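Local coordinates for cell division protein FtsI/penicillin binding protein 2 (Legionella pneumophila subsp. pneumophila ATCC 43290, PDB 4ZTK) that probably cross-links peptidoglycan peptides during cell division as a D,D-transpeptidase of the penicillin-binding protein family, at residues Val36-Ile46 and Ala60-Trp71; Val267-Val278 and Val302-Leu311. One frame throughout, in Å; residues are numbered along the deposited sequence.

Contact 1. Residues Val36-Ile46 and Ala60-Trp71; sequences VKQYHAKSGVI and AESSKNKGLESW
Ser43 and Trp71 meet at the open end of a beta hairpin, strands 43-49 and 56-63, at one border of the antiparallel sheet of the penicillin-binding transpeptidase fold. The strands pair Gly44 with Ser62 and Ile46 with Ala60 as hydrogen-bonded pairs. Ser43-Ser63 and Val45-Glu61 are the non-hydrogen-bonded pairs. Beyond the paired strands, Lys64 N donates to Lys42 O. Lys42 and Ser43 both face Glu281 of the next strand, a classic beta bulge.

The side chain of Ser43 can be followed outward. Its CB lies 3.3 Å from Ser63 OG and 3.8 Å from Leu68 CD2. OG sits between the backbone N and the carbonyl carbon (chi1 74°), which directs it to the indole edge. There Ser43 OG accepts from Trp71 NE1 at 2.9 Å, nearly in the ring plane. Glu281 holds the same hydroxyl by a second hydrogen bond.

Val45 takes one face of the indole. Val45 CG1 stands 3.8 Å from the centroid of the five-membered ring of Trp71, a CH-pi contact. The Val45 and Trp71 side chains cross at a slant. Arg74 adds a cation-pi contact to the same indole.

On the sheet face that carries Ser62, Val36 of helix 22-38 brings CG2 to 3.6 Å from Ser62 O. The helix ends in a Schellman motif at His40. Lys42 runs out extended, and its CE touches Leu68 CD2. Within 60-71, the Glu61 carboxylate ties the returning loop to the strand: OE2 takes the backbone N of Trp71 on its syn side at 2.7 Å.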
loop_
_atom_site.group_PDB
_atom_site.type_symbol
_atom_site.label_atom_id
_atom_site.label_comp_id
_atom_site.label_asym_id
_atom_site.label_seq_id
_atom_site.Cartn_x
_atom_site.Cartn_y
_atom_site.Cartn_z
ATOM N N VAL A 36 -6.484 4.529 -16.258
ATOM C CA VAL A 36 -7.817 3.928 -16.242
ATOM C C VAL A 36 -8.288 3.610 -17.656
ATOM O O VAL A 36 -8.832 2.533 -17.918
ATOM C CB VAL A 36 -8.842 4.831 -15.519
ATOM C CG1 VAL A 36 -10.266 4.435 -15.879
ATOM C CG2 VAL A 36 -8.627 4.774 -14.010
ATOM N N LYS A 37 -8.058 4.542 -18.573
ATOM C CA LYS A 37 -8.412 4.314 -19.967
ATOM C C LYS A 37 -7.548 3.217 -20.594
ATOM O O LYS A 37 -8.055 2.338 -21.291
ATOM C CB LYS A 37 -8.303 5.606 -20.774
ATOM C CG LYS A 37 -8.523 5.407 -22.265
ATOM C CD LYS A 37 -8.779 6.725 -22.976
ATOM C CE LYS A 37 -9.116 6.501 -24.450
ATOM N NZ LYS A 37 -7.954 5.952 -25.211
ATOM N N GLN A 38 -6.245 3.277 -20.337
ATOM C CA GLN A 38 -5.303 2.314 -20.899
ATOM C C GLN A 38 -5.570 0.891 -20.403
ATOM O O GLN A 38 -5.370 -0.078 -21.132
ATOM C CB GLN A 38 -3.869 2.725 -20.565
ATOM C CG GLN A 38 -2.802 1.760 -21.058
ATOM C CD GLN A 38 -1.413 2.370 -21.023
ATOM O OE1 GLN A 38 -1.262 3.582 -20.856
ATOM N NE2 GLN A 38 -0.389 1.534 -21.185
ATOM N N TYR A 39 -6.039 0.781 -19.165
ATOM C CA TYR A 39 -6.264 -0.514 -18.537
ATOM C C TYR A 39 -7.709 -0.975 -18.682
ATOM O O TYR A 39 -8.084 -2.017 -18.136
ATOM C CB TYR A 39 -5.923 -0.445 -17.046
ATOM C CG TYR A 39 -4.457 -0.256 -16.727
ATOM C CD1 TYR A 39 -3.467 -0.680 -17.605
ATOM C CD2 TYR A 39 -4.062 0.334 -15.531
ATOM C CE1 TYR A 39 -2.121 -0.516 -17.301
ATOM C CE2 TYR A 39 -2.724 0.505 -15.219
ATOM C CZ TYR A 39 -1.758 0.078 -16.107
ATOM O OH TYR A 39 -0.429 0.248 -15.797
ATOM N N HIS A 40 -8.514 -0.198 -19.406
ATOM C CA HIS A 40 -9.951 -0.446 -19.506
ATOM C C HIS A 40 -10.554 -0.678 -18.125
ATOM O O HIS A 40 -11.428 -1.522 -17.957
ATOM C CB HIS A 40 -10.239 -1.658 -20.394
ATOM C CG HIS A 40 -9.669 -1.549 -21.773
ATOM N ND1 HIS A 40 -8.540 -2.232 -22.171
ATOM C CD2 HIS A 40 -10.071 -0.831 -22.850
ATOM C CE1 HIS A 40 -8.274 -1.944 -23.432
ATOM N NE2 HIS A 40 -9.187 -1.094 -23.867
ATOM N N ALA A 41 -10.066 0.061 -17.137
ATOM C CA ALA A 41 -10.453 -0.170 -15.753
ATOM C C ALA A 41 -11.832 0.394 -15.443
ATOM O O ALA A 41 -12.287 1.347 -16.077
ATOM C CB ALA A 41 -9.422 0.428 -14.818
ATOM N N LYS A 42 -12.494 -0.198 -14.456
ATOM C CA LYS A 42 -13.760 0.335 -13.977
ATOM C C LYS A 42 -13.520 1.680 -13.299
ATOM O O LYS A 42 -14.260 2.638 -13.517
ATOM C CB LYS A 42 -14.425 -0.643 -13.010
ATOM C CG LYS A 42 -15.782 -0.175 -12.499
ATOM C CD LYS A 42 -16.411 -1.210 -11.581
ATOM C CE LYS A 42 -17.762 -0.737 -11.072
ATOM N NZ LYS A 42 -18.299 -1.639 -10.014
ATOM N N SER A 43 -12.475 1.742 -12.477
ATOM C CA SER A 43 -12.061 2.994 -11.855
ATOM C C SER A 43 -10.601 2.936 -11.425
ATOM O O SER A 43 -9.945 1.899 -11.526
ATOM C CB SER A 43 -12.933 3.321 -10.641
ATOM O OG SER A 43 -12.599 2.487 -9.543
ATOM N N GLY A 44 -10.097 4.056 -10.930
ATOM C CA GLY A 44 -8.744 4.099 -10.421
ATOM C C GLY A 44 -8.537 5.343 -9.594
ATOM O O GLY A 44 -9.243 6.332 -9.769
ATOM N N VAL A 45 -7.562 5.297 -8.698
ATOM C CA VAL A 45 -7.276 6.422 -7.825
ATOM C C VAL A 45 -5.782 6.489 -7.535
ATOM O O VAL A 45 -5.121 5.458 -7.420
ATOM C CB VAL A 45 -8.070 6.318 -6.498
ATOM C CG1 VAL A 45 -7.840 4.960 -5.836
ATOM C CG2 VAL A 45 -7.704 7.458 -5.539
ATOM N N ILE A 46 -5.251 7.706 -7.456
ATOM C CA ILE A 46 -3.895 7.928 -6.980
ATOM C C ILE A 46 -3.909 8.961 -5.862
ATOM O O ILE A 46 -4.561 10.002 -5.968
ATOM C CB ILE A 46 -2.967 8.440 -8.092
ATOM C CG1 ILE A 46 -2.902 7.439 -9.245
ATOM C CG2 ILE A 46 -1.572 8.692 -7.542
ATOM C CD1 ILE A 46 -2.131 7.957 -10.436
ATOM N N ALA A 60 -6.555 12.050 -6.858
ATOM C CA ALA A 60 -7.360 12.069 -8.075
ATOM C C ALA A 60 -7.906 10.691 -8.404
ATOM O O ALA A 60 -7.241 9.676 -8.180
ATOM C CB ALA A 60 -6.559 12.612 -9.246
ATOM N N GLU A 61 -9.121 10.661 -8.937
ATOM C CA GLU A 61 -9.730 9.410 -9.368
ATOM C C GLU A 61 -10.409 9.570 -10.723
ATOM O O GLU A 61 -10.776 10.675 -11.118
ATOM C CB GLU A 61 -10.730 8.899 -8.321
ATOM C CG GLU A 61 -11.924 9.814 -8.090
ATOM C CD GLU A 61 -12.812 9.348 -6.943
ATOM O OE1 GLU A 61 -13.372 10.213 -6.234
ATOM O OE2 GLU A 61 -12.953 8.122 -6.750
ATOM N N SER A 62 -10.559 8.459 -11.431
ATOM C CA SER A 62 -11.232 8.437 -12.720
ATOM C C SER A 62 -12.070 7.172 -12.801
ATOM O O SER A 62 -11.593 6.090 -12.451
ATOM C CB SER A 62 -10.208 8.458 -13.855
ATOM O OG SER A 62 -10.843 8.523 -15.121
ATOM N N SER A 63 -13.319 7.310 -13.244
ATOM C CA SER A 63 -14.234 6.172 -13.355
ATOM C C SER A 63 -14.918 6.172 -14.712
ATOM O O SER A 63 -15.351 7.220 -15.187
ATOM C CB SER A 63 -15.293 6.219 -12.253
ATOM O OG SER A 63 -14.703 6.080 -10.972
ATOM N N LYS A 64 -15.028 5.000 -15.332
ATOM C CA LYS A 64 -15.582 4.921 -16.682
ATOM C C LYS A 64 -17.104 5.056 -16.721
ATOM O O LYS A 64 -17.657 5.633 -17.658
ATOM C CB LYS A 64 -15.120 3.652 -17.415
ATOM C CG LYS A 64 -15.605 2.332 -16.828
ATOM C CD LYS A 64 -15.338 1.186 -17.804
ATOM C CE LYS A 64 -15.509 -0.181 -17.153
ATOM N NZ LYS A 64 -16.888 -0.409 -16.639
ATOM N N ASN A 65 -17.779 4.538 -15.701
ATOM C CA ASN A 65 -19.236 4.591 -15.669
ATOM C C ASN A 65 -19.803 5.364 -14.482
ATOM O O ASN A 65 -19.074 6.046 -13.762
ATOM C CB ASN A 65 -19.834 3.182 -15.739
ATOM C CG ASN A 65 -19.312 2.269 -14.647
ATOM O OD1 ASN A 65 -18.225 1.702 -14.762
ATOM N ND2 ASN A 65 -20.095 2.112 -13.585
ATOM N N LYS A 66 -21.113 5.248 -14.291
ATOM C CA LYS A 66 -21.831 6.015 -13.283
ATOM C C LYS A 66 -21.982 5.245 -11.977
ATOM O O LYS A 66 -21.648 4.063 -11.897
ATOM C CB LYS A 66 -23.227 6.360 -13.802
ATOM C CG LYS A 66 -24.158 5.152 -13.880
ATOM C CD LYS A 66 -25.549 5.530 -14.365
ATOM C CE LYS A 66 -26.531 4.381 -14.177
ATOM N NZ LYS A 66 -26.095 3.136 -14.866
ATOM N N GLY A 67 -22.487 5.930 -10.956
ATOM C CA GLY A 67 -22.940 5.282 -9.739
ATOM C C GLY A 67 -21.884 4.812 -8.759
ATOM O O GLY A 67 -22.215 4.429 -7.637
ATOM N N LEU A 68 -20.620 4.829 -9.168
ATOM C CA LEU A 68 -19.548 4.401 -8.276
ATOM C C LEU A 68 -19.411 5.329 -7.076
ATOM O O LEU A 68 -19.512 6.550 -7.206
ATOM C CB LEU A 68 -18.208 4.326 -9.013
ATOM C CG LEU A 68 -17.938 3.111 -9.898
ATOM C CD1 LEU A 68 -18.119 3.475 -11.363
ATOM C CD2 LEU A 68 -16.540 2.564 -9.635
ATOM N N GLU A 69 -19.189 4.742 -5.905
ATOM C CA GLU A 69 -18.826 5.527 -4.738
ATOM C C GLU A 69 -17.424 6.067 -4.950
ATOM O O GLU A 69 -16.553 5.365 -5.463
ATOM C CB GLU A 69 -18.868 4.680 -3.469
ATOM C CG GLU A 69 -18.375 5.420 -2.235
ATOM C CD GLU A 69 -18.335 4.543 -1.002
ATOM O OE1 GLU A 69 -18.086 5.077 0.101
ATOM O OE2 GLU A 69 -18.551 3.319 -1.136
ATOM N N SER A 70 -17.207 7.320 -4.572
ATOM C CA SER A 70 -15.893 7.921 -4.695
ATOM C C SER A 70 -14.868 7.193 -3.830
ATOM O O SER A 70 -15.186 6.722 -2.738
ATOM C CB SER A 70 -15.942 9.394 -4.298
ATOM O OG SER A 70 -14.630 9.916 -4.187
ATOM N N TRP A 71 -13.633 7.117 -4.317
ATOM C CA TRP A 71 -12.535 6.573 -3.530
ATOM C C TRP A 71 -12.177 7.476 -2.353
ATOM O O TRP A 71 -11.334 7.123 -1.534
ATOM C CB TRP A 71 -11.299 6.348 -4.402
ATOM C CG TRP A 71 -11.426 5.180 -5.314
ATOM C CD1 TRP A 71 -11.740 5.203 -6.642
ATOM C CD2 TRP A 71 -11.248 3.803 -4.965
ATOM N NE1 TRP A 71 -11.763 3.924 -7.143
ATOM C CE2 TRP A 71 -11.464 3.047 -6.134
ATOM C CE3 TRP A 71 -10.925 3.137 -3.777
ATOM C CZ2 TRP A 71 -11.368 1.657 -6.149
ATOM C CZ3 TRP A 71 -10.830 1.757 -3.794
ATOM C CH2 TRP A 71 -11.051 1.032 -4.973
#

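Contact 2. Residues Val267-Val278 and Val302-Leu311; sequences VPADNPRYVLLV and VFRNVAMDAL
Leu276 and Phe303 cross at about a right angle where helix 295-310 packs on the central sheet of the transpeptidase fold. Leu276 CB comes to 3.4 Å from Phe303 CE2, and its CD1 touches the ring at CE2 and CZ. CD2 lies over a ring face, toward the rim. The Leu276 and Val306 side chains slide past each other in opposite directions, and Leu276 CD2 comes to 3.6 Å from Val306 CG1. Phe303 has CG anti to its own N (chi1 178°), which carries the ring over to the strand. Phe263 of the neighbouring strand meets this ring edge-to-face.

At one end, the Val278 and Val302 side chains cross obliquely, with their CG1 atoms 3.9 Å apart. At the other, the Tyr274 ring takes Ala310 CB over a face, 4.1 Å from its centroid, as a CH-pi contact. Leu311 CD2 lies at the edge of this ring. The same methyl lies over one face of the Arg273 guanidinium, 3.5 Å from NH1. Leu311 CD1 meets Val267 CG2 tip to tip.

Arg273 and Tyr274 both face Val267, a classic beta bulge. Across the interface the contacts are largely apolar, though the Arg273 guanidinium offers a flat face to a methyl. Shape and burial, rather than polar bonds, hold the helix against the strand.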
loop_
_atom_site.group_PDB
_atom_site.type_symbol
_atom_site.label_atom_id
_atom_site.label_comp_id
_atom_site.label_asym_id
_atom_site.label_seq_id
_atom_site.Cartn_x
_atom_site.Cartn_y
_atom_site.Cartn_z
ATOM N N VAL A 267 9.260 7.578 -1.857
ATOM C CA VAL A 267 10.416 7.880 -2.694
ATOM C C VAL A 267 10.955 9.277 -2.379
ATOM O O VAL A 267 10.175 10.185 -2.090
ATOM C CB VAL A 267 10.030 7.776 -4.201
ATOM C CG1 VAL A 267 9.010 8.841 -4.579
ATOM C CG2 VAL A 267 11.247 7.878 -5.095
ATOM N N PRO A 268 12.294 9.448 -2.367
ATOM C CA PRO A 268 13.337 8.414 -2.415
ATOM C C PRO A 268 13.327 7.616 -1.118
ATOM O O PRO A 268 12.994 8.181 -0.085
ATOM C CB PRO A 268 14.638 9.225 -2.520
ATOM C CG PRO A 268 14.221 10.582 -3.012
ATOM C CD PRO A 268 12.869 10.805 -2.390
ATOM N N ALA A 269 13.674 6.335 -1.167
ATOM C CA ALA A 269 13.572 5.488 0.021
ATOM C C ALA A 269 14.458 5.972 1.167
ATOM O O ALA A 269 14.057 5.926 2.330
ATOM C CB ALA A 269 13.890 4.047 -0.325
ATOM N N ASP A 270 15.653 6.449 0.827
ATOM C CA ASP A 270 16.650 6.851 1.818
ATOM C C ASP A 270 16.284 8.135 2.559
ATOM O O ASP A 270 16.742 8.365 3.678
ATOM C CB ASP A 270 18.028 6.992 1.163
ATOM C CG ASP A 270 18.001 7.872 -0.075
ATOM O OD1 ASP A 270 18.944 8.671 -0.260
ATOM O OD2 ASP A 270 17.040 7.761 -0.866
ATOM N N ASN A 271 15.466 8.971 1.928
ATOM C CA ASN A 271 14.987 10.198 2.553
ATOM C C ASN A 271 13.722 10.672 1.856
ATOM O O ASN A 271 13.764 11.598 1.051
ATOM C CB ASN A 271 16.063 11.283 2.509
ATOM C CG ASN A 271 15.793 12.408 3.480
ATOM O OD1 ASN A 271 14.673 12.908 3.573
ATOM N ND2 ASN A 271 16.819 12.804 4.225
ATOM N N PRO A 272 12.589 10.032 2.177
ATOM C CA PRO A 272 11.325 10.150 1.443
ATOM C C PRO A 272 10.869 11.580 1.233
ATOM O O PRO A 272 10.960 12.404 2.135
ATOM C CB PRO A 272 10.339 9.398 2.340
ATOM C CG PRO A 272 11.186 8.383 3.022
ATOM C CD PRO A 272 12.467 9.106 3.316
ATOM N N ARG A 273 10.382 11.856 0.032
ATOM C CA ARG A 273 9.812 13.152 -0.287
ATOM C C ARG A 273 8.310 13.001 -0.494
ATOM O O ARG A 273 7.540 13.913 -0.192
ATOM C CB ARG A 273 10.473 13.723 -1.542
ATOM C CG ARG A 273 10.160 15.183 -1.810
ATOM C CD ARG A 273 11.436 16.008 -1.870
ATOM N NE ARG A 273 12.406 15.453 -2.809
ATOM C CZ ARG A 273 12.473 15.779 -4.096
ATOM N NH1 ARG A 273 13.391 15.226 -4.877
ATOM N NH2 ARG A 273 11.619 16.657 -4.604
ATOM N N TYR A 274 7.897 11.844 -1.006
ATOM C CA TYR A 274 6.489 11.599 -1.291
ATOM C C TYR A 274 6.081 10.190 -0.895
ATOM O O TYR A 274 6.845 9.244 -1.055
ATOM C CB TYR A 274 6.186 11.810 -2.779
ATOM C CG TYR A 274 6.618 13.154 -3.313
ATOM C CD1 TYR A 274 5.888 14.297 -3.037
ATOM C CD2 TYR A 274 7.759 13.275 -4.095
ATOM C CE1 TYR A 274 6.283 15.535 -3.523
ATOM C CE2 TYR A 274 8.160 14.501 -4.586
ATOM C CZ TYR A 274 7.419 15.629 -4.298
ATOM O OH TYR A 274 7.820 16.854 -4.783
ATOM N N VAL A 275 4.866 10.059 -0.379
ATOM C CA VAL A 275 4.258 8.757 -0.189
ATOM C C VAL A 275 3.189 8.645 -1.259
ATOM O O VAL A 275 2.435 9.593 -1.486
ATOM C CB VAL A 275 3.605 8.627 1.200
ATOM C CG1 VAL A 275 3.183 7.183 1.450
ATOM C CG2 VAL A 275 4.554 9.115 2.290
ATOM N N LEU A 276 3.132 7.501 -1.934
ATOM C CA LEU A 276 2.170 7.322 -3.015
ATOM C C LEU A 276 1.399 6.027 -2.852
ATOM O O LEU A 276 1.946 5.022 -2.400
ATOM C CB LEU A 276 2.866 7.302 -4.380
ATOM C CG LEU A 276 3.794 8.443 -4.794
ATOM C CD1 LEU A 276 5.182 8.274 -4.195
ATOM C CD2 LEU A 276 3.870 8.503 -6.303
ATOM N N LEU A 277 0.132 6.063 -3.245
ATOM C CA LEU A 277 -0.723 4.888 -3.274
ATOM C C LEU A 277 -1.505 4.911 -4.577
ATOM O O LEU A 277 -2.140 5.918 -4.918
ATOM C CB LEU A 277 -1.677 4.883 -2.079
ATOM C CG LEU A 277 -2.729 3.767 -2.036
ATOM C CD1 LEU A 277 -2.081 2.391 -2.141
ATOM C CD2 LEU A 277 -3.569 3.860 -0.761
ATOM N N VAL A 278 -1.439 3.809 -5.314
ATOM C CA VAL A 278 -2.165 3.670 -6.569
ATOM C C VAL A 278 -3.087 2.465 -6.475
ATOM O O VAL A 278 -2.657 1.379 -6.078
ATOM C CB VAL A 278 -1.204 3.450 -7.758
ATOM C CG1 VAL A 278 -1.986 3.175 -9.026
ATOM C CG2 VAL A 278 -0.287 4.650 -7.943
ATOM N N VAL A 302 2.339 2.761 -12.854
ATOM C CA VAL A 302 1.674 4.044 -12.672
ATOM C C VAL A 302 2.370 4.844 -11.570
ATOM O O VAL A 302 2.641 6.040 -11.733
ATOM C CB VAL A 302 0.173 3.877 -12.354
ATOM C CG1 VAL A 302 -0.459 5.223 -12.034
ATOM C CG2 VAL A 302 -0.551 3.217 -13.526
ATOM N N PHE A 303 2.658 4.171 -10.455
ATOM C CA PHE A 303 3.468 4.732 -9.372
ATOM C C PHE A 303 4.764 5.330 -9.929
ATOM O O PHE A 303 5.135 6.456 -9.592
ATOM C CB PHE A 303 3.790 3.623 -8.366
ATOM C CG PHE A 303 4.677 4.047 -7.214
ATOM C CD1 PHE A 303 6.054 4.163 -7.372
ATOM C CD2 PHE A 303 4.140 4.257 -5.952
ATOM C CE1 PHE A 303 6.870 4.523 -6.307
ATOM C CE2 PHE A 303 4.953 4.607 -4.880
ATOM C CZ PHE A 303 6.317 4.741 -5.061
ATOM N N ARG A 304 5.449 4.560 -10.769
ATOM C CA ARG A 304 6.713 4.985 -11.365
ATOM C C ARG A 304 6.583 6.295 -12.143
ATOM O O ARG A 304 7.405 7.202 -11.991
ATOM C CB ARG A 304 7.259 3.896 -12.287
ATOM C CG ARG A 304 8.573 4.266 -12.974
ATOM C CD ARG A 304 8.915 3.289 -14.089
ATOM N NE ARG A 304 10.238 3.543 -14.651
ATOM C CZ ARG A 304 10.596 3.235 -15.895
ATOM N NH1 ARG A 304 9.726 2.669 -16.722
ATOM N NH2 ARG A 304 11.826 3.499 -16.316
ATOM N N ASN A 305 5.552 6.391 -12.977
ATOM C CA ASN A 305 5.363 7.583 -13.801
ATOM C C ASN A 305 5.084 8.826 -12.963
ATOM O O ASN A 305 5.601 9.899 -13.251
ATOM C CB ASN A 305 4.254 7.371 -14.837
ATOM C CG ASN A 305 4.606 6.301 -15.855
ATOM O OD1 ASN A 305 5.781 6.048 -16.127
ATOM N ND2 ASN A 305 3.586 5.667 -16.424
ATOM N N VAL A 306 4.261 8.678 -11.929
ATOM C CA VAL A 306 3.968 9.801 -11.046
ATOM C C VAL A 306 5.230 10.220 -10.298
ATOM O O VAL A 306 5.549 11.406 -10.209
ATOM C CB VAL A 306 2.854 9.459 -10.039
ATOM C CG1 VAL A 306 2.717 10.560 -8.999
ATOM C CG2 VAL A 306 1.539 9.242 -10.769
ATOM N N ALA A 307 5.948 9.230 -9.776
ATOM C CA ALA A 307 7.193 9.459 -9.052
ATOM C C ALA A 307 8.228 10.197 -9.893
ATOM O O ALA A 307 8.888 11.112 -9.410
ATOM C CB ALA A 307 7.765 8.141 -8.547
HETATM N N MSE A 308 8.374 9.800 -11.151
HETATM C CA MSE A 308 9.326 10.476 -12.025
HETATM C C MSE A 308 8.905 11.913 -12.315
HETATM O O MSE A 308 9.744 12.809 -12.371
HETATM C CB MSE A 308 9.553 9.687 -13.314
HETATM C CG MSE A 308 10.467 8.489 -13.107
HETATM SE SE MSE A 308 10.631 7.340 -14.659
HETATM C CE MSE A 308 11.409 8.627 -15.909
ATOM N N ASP A 309 7.602 12.129 -12.478
ATOM C CA ASP A 309 7.063 13.477 -12.657
ATOM C C ASP A 309 7.293 14.339 -11.420
ATOM O O ASP A 309 7.691 15.496 -11.527
ATOM C CB ASP A 309 5.563 13.422 -12.954
ATOM C CG ASP A 309 5.262 13.143 -14.411
ATOM O OD1 ASP A 309 6.177 12.698 -15.134
ATOM O OD2 ASP A 309 4.104 13.366 -14.830
ATOM N N ALA A 310 7.032 13.768 -10.249
ATOM C CA ALA A 310 7.128 14.508 -8.991
ATOM C C ALA A 310 8.562 14.928 -8.708
ATOM O O ALA A 310 8.816 16.045 -8.257
ATOM C CB ALA A 310 6.578 13.685 -7.840
ATOM N N LEU A 311 9.500 14.030 -8.986
ATOM C CA LEU A 311 10.916 14.329 -8.811
ATOM C C LEU A 311 11.443 15.146 -9.997
ATOM O O LEU A 311 12.652 15.264 -10.187
ATOM C CB LEU A 311 11.712 13.028 -8.646
ATOM C CG LEU A 311 11.251 12.076 -7.535
ATOM C CD1 LEU A 311 11.998 10.756 -7.595
ATOM C CD2 LEU A 311 11.409 12.709 -6.164
#

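Both contacts reach the same antiparallel sheet, through the neighbouring strands 43-49 and 274-281. Contact 1 lies at its border and is partly buried; its centre is about 18 Å from the centre of the chain. Contact 2 is buried, and its centre is about 13 Å from the centre of the chain. Contact 1 joins two strands, with a helix end and a loop beside them, largely by backbone hydrogen bonds, with a polar serine and an indole at the hairpin end and lysines toward solvent. Contact 2 joins a strand to a helix by aliphatic and aromatic packing. The two meet directly: Ile46 CD1 lies 3.6 Å from Val302 CG1, and it also touches Val306. Ile46 thus packs against the helix of contact 2.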